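Local coordinates for protein natural killer cell receptor Ly49C (Mus musculus, PDB 3C8J) that serves natural killer cells as a disulfide-linked homodimeric receptor for class I MHC, using a C-type lectin-like domain, at residues Y92-N97 against G134-G139. The protein carries 4 engineered substitutions. Numbering follows the deposited sequence.
Sequences YYFIMN and GNYWIG. Engineered in segment 134-139: Gly134 (natural residue Glu).
Phe94 and Tyr136 have the nearest CA atoms across 92-97 and 134-139, 8.4 Å apart, too far for strand pairing; strand 190-197 pairs with both of the strands they belong to, 90-96 and 136-143. Tyr136 does most of the reaching. Its side chain leaves the backbone toward 92-97, and with CG anti to its own carbonyl carbon the long, rigid phenol extends to Met96 and Phe94. Met96 suits its place because its unbranched chain, not aimed at Tyr136 at its root, can fold back to it: bends at chi2 (-59°) and chi3 (-83°) carry the thioether to the edge of the tyrosine ring. The sulfur SD lies 3.8 Å from Tyr136 CE2. It sits 74° off the ring normal, a Met-aromatic contact at the edge and not over the face. Beyond it, the methyl CE meets the hydroxyl oxygen OH of Tyr136 at 3.5 Å. Phe94 adds a looser apolar touch, its CD2 being 4.4 Å from Tyr136 CE2, which comes near the plane of the phenylalanine ring. The buried Phe94 ring also stacks on Tyr83 of strand 82-88 and meets His130, while Tyr136 meets Tyr191, so the contact belongs to a wider aromatic cluster in this C-type lectin-like domain. A phenol buried here needs a polar partner, and Tyr136 OH finds one in the carbonyl oxygen of Ile132, just before its strand. That hydrogen bond anchors the far end of the ring; between these two segments cohesion probably rests on dispersion, helped by the polarisable sulfur.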
ATOM      1  N   TYR A  92       2.452  -4.423   6.299  1.00 54.49           N
ATOM      2  CA  TYR A  92       2.933  -4.221   7.644  1.00 54.45           C
ATOM      3  C   TYR A  92       1.824  -4.399   8.678  1.00 54.37           C
ATOM      4  O   TYR A  92       0.641  -4.186   8.386  1.00 54.47           O
ATOM      5  CB  TYR A  92       3.490  -2.792   7.798  1.00 54.85           C
ATOM      6  CG  TYR A  92       4.444  -2.349   6.727  1.00 54.79           C
ATOM      7  CD1 TYR A  92       3.983  -1.782   5.563  1.00 54.80           C
ATOM      8  CD2 TYR A  92       5.834  -2.497   6.892  1.00 57.25           C
ATOM      9  CE1 TYR A  92       4.872  -1.363   4.563  1.00 55.66           C
ATOM     10  CE2 TYR A  92       6.738  -2.077   5.904  1.00 55.98           C
ATOM     11  CZ  TYR A  92       6.241  -1.518   4.744  1.00 55.66           C
ATOM     12  OH  TYR A  92       7.106  -1.119   3.761  1.00 54.76           O
ATOM     13  N   TYR A  93       2.238  -4.754   9.889  1.00 54.06           N
ATOM     14  CA  TYR A  93       1.420  -4.725  11.088  1.00 54.16           C
ATOM     15  C   TYR A  93       1.996  -3.653  11.994  1.00 54.03           C
ATOM     16  O   TYR A  93       3.201  -3.669  12.313  1.00 54.30           O
ATOM     17  CB  TYR A  93       1.510  -6.052  11.859  1.00 54.16           C
ATOM     18  CG  TYR A  93       0.517  -7.111  11.474  1.00 54.75           C
ATOM     19  CD1 TYR A  93       0.930  -8.242  10.791  1.00 55.64           C
ATOM     20  CD2 TYR A  93      -0.824  -7.002  11.810  1.00 55.66           C
ATOM     21  CE1 TYR A  93       0.042  -9.221  10.435  1.00 54.93           C
ATOM     22  CE2 TYR A  93      -1.736  -7.993  11.441  1.00 55.19           C
ATOM     23  CZ  TYR A  93      -1.283  -9.095  10.754  1.00 54.50           C
ATOM     24  OH  TYR A  93      -2.136 -10.098  10.379  1.00 55.23           O
ATOM     25  N   PHE A  94       1.164  -2.729  12.438  1.00 53.72           N
ATOM     26  CA  PHE A  94       1.642  -1.794  13.436  1.00 53.41           C
ATOM     27  C   PHE A  94       0.976  -2.225  14.716  1.00 54.40           C
ATOM     28  O   PHE A  94      -0.243  -2.125  14.849  1.00 54.89           O
ATOM     29  CB  PHE A  94       1.321  -0.348  13.059  1.00 52.56           C
ATOM     30  CG  PHE A  94       1.856   0.059  11.708  1.00 50.49           C
ATOM     31  CD1 PHE A  94       1.171  -0.252  10.564  1.00 48.05           C
ATOM     32  CD2 PHE A  94       3.051   0.756  11.588  1.00 49.98           C
ATOM     33  CE1 PHE A  94       1.661   0.114   9.313  1.00 48.20           C
ATOM     34  CE2 PHE A  94       3.545   1.138  10.334  1.00 46.71           C
ATOM     35  CZ  PHE A  94       2.853   0.805   9.209  1.00 48.25           C
ATOM     36  N   ILE A  95       1.774  -2.773  15.627  1.00 55.03           N
ATOM     37  CA  ILE A  95       1.268  -3.261  16.895  1.00 55.61           C
ATOM     38  C   ILE A  95       1.374  -2.144  17.929  1.00 56.40           C
ATOM     39  O   ILE A  95       2.474  -1.722  18.314  1.00 56.87           O
ATOM     40  CB  ILE A  95       1.999  -4.542  17.342  1.00 55.53           C
ATOM     41  CG1 ILE A  95       1.963  -5.559  16.204  1.00 55.12           C
ATOM     42  CG2 ILE A  95       1.357  -5.116  18.610  1.00 55.04           C
ATOM     43  CD1 ILE A  95       2.337  -6.939  16.597  1.00 56.32           C
ATOM     44  N   MET A  96       0.205  -1.683  18.362  1.00 57.04           N
ATOM     45  CA  MET A  96       0.047  -0.460  19.138  1.00 57.50           C
ATOM     46  C   MET A  96      -0.070  -0.686  20.653  1.00 57.79           C
ATOM     47  O   MET A  96      -0.830   0.004  21.337  1.00 57.61           O
ATOM     48  CB  MET A  96      -1.159   0.309  18.582  1.00 57.42           C
ATOM     49  CG  MET A  96      -0.995   0.704  17.110  1.00 57.86           C
ATOM     50  SD  MET A  96       0.434   1.748  16.686  1.00 60.64           S
ATOM     51  CE  MET A  96      -0.132   3.420  17.062  1.00 58.86           C
ATOM     52  N   ASN A  97       0.669  -1.685  21.154  1.00 58.74           N
ATOM     53  CA  ASN A  97       0.949  -1.886  22.589  1.00 59.14           C
ATOM     54  C   ASN A  97       2.432  -1.739  22.773  1.00 59.13           C
ATOM     55  O   ASN A  97       3.198  -2.168  21.912  1.00 59.51           O
ATOM     56  CB  ASN A  97       0.626  -3.303  23.070  1.00 59.46           C
ATOM     57  CG  ASN A  97      -0.709  -3.784  22.617  1.00 61.03           C
ATOM     58  OD1 ASN A  97      -0.879  -4.158  21.453  1.00 62.45           O
ATOM     59  ND2 ASN A  97      -1.675  -3.809  23.536  1.00 62.21           N
ATOM     60  N   GLY A 134       4.941   8.308  17.619  1.00 54.33           N
ATOM     61  CA  GLY A 134       5.315   7.351  18.646  1.00 54.77           C
ATOM     62  C   GLY A 134       6.703   6.813  18.353  1.00 55.42           C
ATOM     63  O   GLY A 134       7.434   7.374  17.534  1.00 55.79           O
ATOM     64  N   ASN A 135       7.062   5.728  19.032  1.00 55.55           N
ATOM     65  CA  ASN A 135       8.324   5.050  18.829  1.00 55.68           C
ATOM     66  C   ASN A 135       8.075   3.580  18.562  1.00 56.10           C
ATOM     67  O   ASN A 135       7.368   2.919  19.330  1.00 57.15           O
ATOM     68  CB  ASN A 135       9.202   5.225  20.048  1.00 55.41           C
ATOM     69  CG  ASN A 135       9.487   6.668  20.333  1.00 55.78           C
ATOM     70  OD1 ASN A 135       9.351   7.128  21.459  1.00 56.56           O
ATOM     71  ND2 ASN A 135       9.859   7.413  19.300  1.00 56.77           N
ATOM     72  N   TYR A 136       8.658   3.065  17.482  1.00 55.18           N
ATOM     73  CA  TYR A 136       8.361   1.717  17.022  1.00 54.82           C
ATOM     74  C   TYR A 136       9.634   0.871  16.913  1.00 55.15           C
ATOM     75  O   TYR A 136      10.572   1.217  16.178  1.00 55.81           O
ATOM     76  CB  TYR A 136       7.673   1.780  15.648  1.00 54.17           C
ATOM     77  CG  TYR A 136       6.359   2.500  15.640  1.00 53.18           C
ATOM     78  CD1 TYR A 136       6.312   3.883  15.693  1.00 53.53           C
ATOM     79  CD2 TYR A 136       5.164   1.806  15.544  1.00 52.86           C
ATOM     80  CE1 TYR A 136       5.117   4.564  15.694  1.00 53.53           C
ATOM     81  CE2 TYR A 136       3.945   2.495  15.513  1.00 53.29           C
ATOM     82  CZ  TYR A 136       3.945   3.879  15.592  1.00 52.55           C
ATOM     83  OH  TYR A 136       2.792   4.588  15.604  1.00 51.90           O
ATOM     84  N   TRP A 137       9.679  -0.236  17.639  1.00 54.97           N
ATOM     85  CA  TRP A 137      10.764  -1.181  17.470  1.00 54.66           C
ATOM     86  C   TRP A 137      10.760  -1.683  16.024  1.00 54.74           C
ATOM     87  O   TRP A 137       9.694  -1.874  15.420  1.00 54.41           O
ATOM     88  CB  TRP A 137      10.604  -2.345  18.430  1.00 54.29           C
ATOM     89  CG  TRP A 137      10.864  -2.008  19.870  1.00 54.87           C
ATOM     90  CD1 TRP A 137      10.002  -2.184  20.909  1.00 55.06           C
ATOM     91  CD2 TRP A 137      12.079  -1.462  20.447  1.00 54.77           C
ATOM     92  NE1 TRP A 137      10.592  -1.793  22.092  1.00 55.17           N
ATOM     93  CE2 TRP A 137      11.864  -1.349  21.838  1.00 54.80           C
ATOM     94  CE3 TRP A 137      13.311  -1.058  19.925  1.00 54.18           C
ATOM     95  CZ2 TRP A 137      12.832  -0.839  22.712  1.00 54.33           C
ATOM     96  CZ3 TRP A 137      14.275  -0.561  20.795  1.00 54.75           C
ATOM     97  CH2 TRP A 137      14.029  -0.455  22.173  1.00 54.34           C
ATOM     98  N   ILE A 138      11.957  -1.847  15.462  1.00 54.77           N
ATOM     99  CA  ILE A 138      12.113  -2.468  14.148  1.00 54.63           C
ATOM    100  C   ILE A 138      13.172  -3.566  14.265  1.00 54.90           C
ATOM    101  O   ILE A 138      13.859  -3.650  15.283  1.00 54.92           O
ATOM    102  CB  ILE A 138      12.426  -1.447  13.024  1.00 54.39           C
ATOM    103  CG1 ILE A 138      13.764  -0.748  13.257  1.00 54.45           C
ATOM    104  CG2 ILE A 138      11.321  -0.423  12.916  1.00 54.31           C
ATOM    105  CD1 ILE A 138      14.163   0.152  12.087  1.00 54.21           C
ATOM    106  N   GLY A 139      13.280  -4.421  13.247  1.00 55.20           N
ATOM    107  CA  GLY A 139      14.127  -5.613  13.330  1.00 55.54           C
ATOM    108  C   GLY A 139      15.601  -5.334  13.091  1.00 56.16           C
ATOM    109  O   GLY A 139      16.224  -5.949  12.221  1.00 56.31           O
TER